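Local coordinates for protein alpha-1,2-Mannosidase (PDB 1HCU) that probably trims alpha-1,2-linked mannose residues from N-linked high-mannose glycans, as a calcium-dependent glycosidase of family 47, at residues S172-V175 with A176-G179; F225-T228 with S229-T232. One frame throughout, in Å; residues are numbered along the deposited sequence.

Contact 1: residues S172-V175 with A176-G179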
loop_
_atom_site.group_PDB
_atom_site.type_symbol
_atom_site.label_atom_id
_atom_site.label_comp_id
_atom_site.label_asym_id
_atom_site.label_seq_id
_atom_site.Cartn_x
_atom_site.Cartn_y
_atom_site.Cartn_z
ATOM N N SER A 172 3.618 21.379 9.254
ATOM C CA SER A 172 3.812 20.019 9.753
ATOM C C SER A 172 3.301 18.996 8.750
ATOM O O SER A 172 2.580 19.336 7.815
ATOM C CB SER A 172 3.087 19.810 11.087
ATOM O OG SER A 172 1.686 19.767 10.899
ATOM N N ASN A 173 3.669 17.738 8.969
ATOM C CA ASN A 173 3.281 16.639 8.099
ATOM C C ASN A 173 3.168 15.398 8.996
ATOM O O ASN A 173 3.587 15.438 10.166
ATOM C CB ASN A 173 4.380 16.448 7.042
ATOM C CG ASN A 173 3.903 15.692 5.804
ATOM O OD1 ASN A 173 2.770 15.207 5.736
ATOM N ND2 ASN A 173 4.782 15.591 4.816
ATOM N N ASN A 174 2.595 14.311 8.470
ATOM C CA ASN A 174 2.475 13.073 9.240
ATOM C C ASN A 174 3.612 12.118 8.872
ATOM O O ASN A 174 4.184 12.216 7.784
ATOM C CB ASN A 174 1.100 12.390 9.031
ATOM C CG ASN A 174 0.797 12.056 7.570
ATOM O OD1 ASN A 174 0.192 12.856 6.846
ATOM N ND2 ASN A 174 1.210 10.875 7.136
ATOM N N VAL A 175 3.937 11.205 9.785
ATOM C CA VAL A 175 5.022 10.256 9.578
ATOM C C VAL A 175 4.834 9.346 8.373
ATOM O O VAL A 175 5.807 8.999 7.705
ATOM C CB VAL A 175 5.276 9.385 10.852
ATOM C CG1 VAL A 175 5.675 10.283 12.013
ATOM C CG2 VAL A 175 4.043 8.565 11.205
ATOM N N ALA A 176 3.603 8.952 8.072
ATOM C CA ALA A 176 3.412 8.097 6.907
ATOM C C ALA A 176 3.854 8.819 5.630
ATOM O O ALA A 176 4.609 8.264 4.839
ATOM C CB ALA A 176 1.955 7.658 6.789
ATOM N N GLU A 177 3.406 10.055 5.435
ATOM C CA GLU A 177 3.757 10.793 4.220
ATOM C C GLU A 177 5.223 11.226 4.160
ATOM O O GLU A 177 5.791 11.375 3.081
ATOM C CB GLU A 177 2.819 11.997 4.054
ATOM C CG GLU A 177 1.348 11.571 4.092
ATOM C CD GLU A 177 0.383 12.617 3.566
ATOM O OE1 GLU A 177 -0.779 12.620 4.017
ATOM O OE2 GLU A 177 0.777 13.424 2.694
ATOM N N ILE A 178 5.831 11.413 5.326
ATOM C CA ILE A 178 7.231 11.790 5.406
ATOM C C ILE A 178 8.103 10.552 5.211
ATOM O O ILE A 178 9.113 10.593 4.511
ATOM C CB ILE A 178 7.578 12.364 6.789
ATOM C CG1 ILE A 178 6.854 13.692 7.012
ATOM C CG2 ILE A 178 9.087 12.521 6.914
ATOM C CD1 ILE A 178 7.012 14.236 8.419
ATOM N N GLY A 179 7.694 9.450 5.839
ATOM C CA GLY A 179 8.456 8.215 5.772
ATOM C C GLY A 179 8.153 7.236 4.654
ATOM O O GLY A 179 8.587 6.087 4.710
HETATM O O HOH W 1 4.987 14.097 2.177
#

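Contact 2: residues F225-T228 with S229-T232. With NAG (2-acetamido-2-deoxy-beta-D-glucopyranose), chain E.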
loop_
_atom_site.group_PDB
_atom_site.type_symbol
_atom_site.label_atom_id
_atom_site.label_comp_id
_atom_site.label_asym_id
_atom_site.label_seq_id
_atom_site.Cartn_x
_atom_site.Cartn_y
_atom_site.Cartn_z
ATOM N N PHE A 225 2.444 13.488 13.912
ATOM C CA PHE A 225 2.786 14.726 13.211
ATOM C C PHE A 225 4.134 15.327 13.583
ATOM O O PHE A 225 4.484 15.431 14.760
ATOM C CB PHE A 225 1.675 15.751 13.418
ATOM C CG PHE A 225 0.303 15.215 13.106
ATOM C CD1 PHE A 225 -0.578 14.874 14.133
ATOM C CD2 PHE A 225 -0.104 15.038 11.785
ATOM C CE1 PHE A 225 -1.844 14.370 13.849
ATOM C CE2 PHE A 225 -1.368 14.533 11.489
ATOM C CZ PHE A 225 -2.240 14.200 12.523
ATOM N N VAL A 226 4.879 15.714 12.549
ATOM C CA VAL A 226 6.209 16.293 12.699
ATOM C C VAL A 226 6.281 17.704 12.113
ATOM O O VAL A 226 5.808 17.963 11.007
ATOM C CB VAL A 226 7.277 15.406 12.012
ATOM C CG1 VAL A 226 8.654 16.047 12.142
ATOM C CG2 VAL A 226 7.287 14.037 12.633
ATOM N N SER A 227 6.875 18.608 12.884
ATOM C CA SER A 227 7.038 20.007 12.506
ATOM C C SER A 227 7.974 20.153 11.306
ATOM O O SER A 227 9.051 19.550 11.278
ATOM C CB SER A 227 7.608 20.776 13.704
ATOM O OG SER A 227 8.045 22.067 13.327
ATOM N N THR A 228 7.575 20.951 10.320
ATOM C CA THR A 228 8.414 21.151 9.143
ATOM C C THR A 228 9.521 22.175 9.406
ATOM O O THR A 228 10.538 22.186 8.712
ATOM C CB THR A 228 7.584 21.610 7.928
ATOM O OG1 THR A 228 6.940 22.856 8.221
ATOM C CG2 THR A 228 6.527 20.563 7.592
ATOM N N SER A 229 9.325 23.018 10.418
ATOM C CA SER A 229 10.313 24.031 10.773
ATOM C C SER A 229 11.479 23.479 11.595
ATOM O O SER A 229 12.610 23.915 11.416
ATOM C CB SER A 229 9.650 25.195 11.533
ATOM O OG SER A 229 9.114 24.785 12.781
ATOM N N ASN A 230 11.221 22.531 12.496
ATOM C CA ASN A 230 12.314 21.979 13.307
ATOM C C ASN A 230 12.335 20.457 13.445
ATOM O O ASN A 230 13.132 19.908 14.211
ATOM C CB ASN A 230 12.320 22.613 14.701
ATOM C CG ASN A 230 10.985 22.507 15.393
ATOM O OD1 ASN A 230 10.352 21.452 15.388
ATOM N ND2 ASN A 230 10.557 23.607 16.004
ATOM N N GLY A 231 11.455 19.786 12.708
ATOM C CA GLY A 231 11.394 18.337 12.735
ATOM C C GLY A 231 11.151 17.680 14.081
ATOM O O GLY A 231 11.596 16.561 14.311
ATOM N N THR A 232 10.443 18.350 14.977
ATOM C CA THR A 232 10.179 17.761 16.286
ATOM C C THR A 232 8.753 17.241 16.368
ATOM O O THR A 232 7.861 17.759 15.704
ATOM C CB THR A 232 10.393 18.791 17.413
ATOM O OG1 THR A 232 9.407 19.825 17.307
ATOM C CG2 THR A 232 11.785 19.408 17.311
HETATM C C1 NAG E . 9.233 23.639 16.595
HETATM C C2 NAG E . 9.263 24.364 17.946
HETATM C C3 NAG E . 7.848 24.403 18.538
HETATM C C4 NAG E . 6.832 24.952 17.530
HETATM C C5 NAG E . 6.947 24.187 16.205
HETATM C C6 NAG E . 6.043 24.748 15.130
HETATM C C7 NAG E . 11.273 24.185 19.273
HETATM C C8 NAG E . 11.536 24.161 20.770
HETATM N N2 NAG E . 10.139 23.638 18.848
HETATM O O3 NAG E . 7.843 25.206 19.712
HETATM O O4 NAG E . 5.513 24.804 18.045
HETATM O O5 NAG E . 8.296 24.262 15.709
HETATM O O6 NAG E . 5.719 23.760 14.164
HETATM O O7 NAG E . 12.094 24.700 18.513
#

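Contact 1: residues S172-V175 with A176-G179
I178 N reaches back to the carbonyl oxygen of N174, the residue at the N-cap, as a short strand turns directly into a one-turn helix. This hydrogen bond is 3.1 Å from I178 N to N174 O. The next rung, from G179 N to V175 O, is shorter at 2.7 Å; G179 then leaves helical geometry.

Among the polar side chains, N173 has CG anti to the backbone N (chi1 -160°), which brings its amide back over the helix start. OD1 accepts from N174 N at 2.9 Å, the donor standing above the carbonyl plane, and also lies against E177 CB, 3.6 Å away. ND2 donates to P155 O and to a water that in turn donates weakly to E177 O. The amide of N174 lies beside E177 CG, its plane 72° from the carboxylate. The E177 side chain is about 6 Å from that of E100, a predicted proton donor.

Nonpolar contact comes from I178, whose CG1 and CD1 slide past the N173 side chain in the opposite direction, CD1 3.7 Å from N173 CB.

Two partners on ND2 and a bent bond on OD1 restrain the buried N173 amide and probably fix which end is which, satisfying its polar atoms where strand becomes helix.

Contact 2: residues F225-T228 with S229-T232
N230, the glycosylated asparagine, forms an Asx turn in the bend that follows strand 225-227, and S227 faces it across that bend. Its OD1 accepts from T232 N at 3.1 Å, in the carbonyl plane, and from T232 OG1 at 2.7 Å, from above that plane. The threonine thus grips the amide oxygen twice, and N230 ND2 is left to carry the sugar through its covalent bond to C1 of the N-acetylglucosamine. N230 CG sits between its own N and carbonyl carbon (chi1 54°), which folds the amide back toward S227.

S227 extends its hydroxyl away from its own backbone N (chi1 168°) into the mouth of the bend. There OG accepts a hydrogen bond from S229 OG at 3.0 Å and weak ones from N230 N and S229 N. It also shares a hydrogen bond with O6 of the sugar, in which either could be the donor, so the S227 hydroxyl links S229 and the backbone of the bend to the glycan.

The backbone closes the bend with a nearly straight bond from S227 N to T232 O (3.1 Å, 176°) and a weak one from G231 N to S227 O. G231, at positive phi, lets the chain double back. T228 OG1 turns away from the bend to bond A170 O. V226 CG1 packs against the glycine backbone, 3.6 Å from G231 C.

How the contacts relate
Contact 1 comes first along the chain and contact 2 follows in series, their centres 10 Å apart on the same side of the chain's centre. Strands 172-174 and 225-227 pair antiparallel in a two-stranded sheet, with a probable hydrogen bond of 2.7 Å from V226 N to N173 O. V226 belongs to both: its side chain also touches V175 and I178 of helix 175-178. S172 CB meets V226 O at 3.3 Å. From this sheet contact 1 runs inward, where A176 lies close to D245, a predicted active-site residue, while contact 2 runs outward to the glycan-bearing loop. The small sheet therefore links a glycosylated surface bend to the neighbourhood of the predicted catalytic residues.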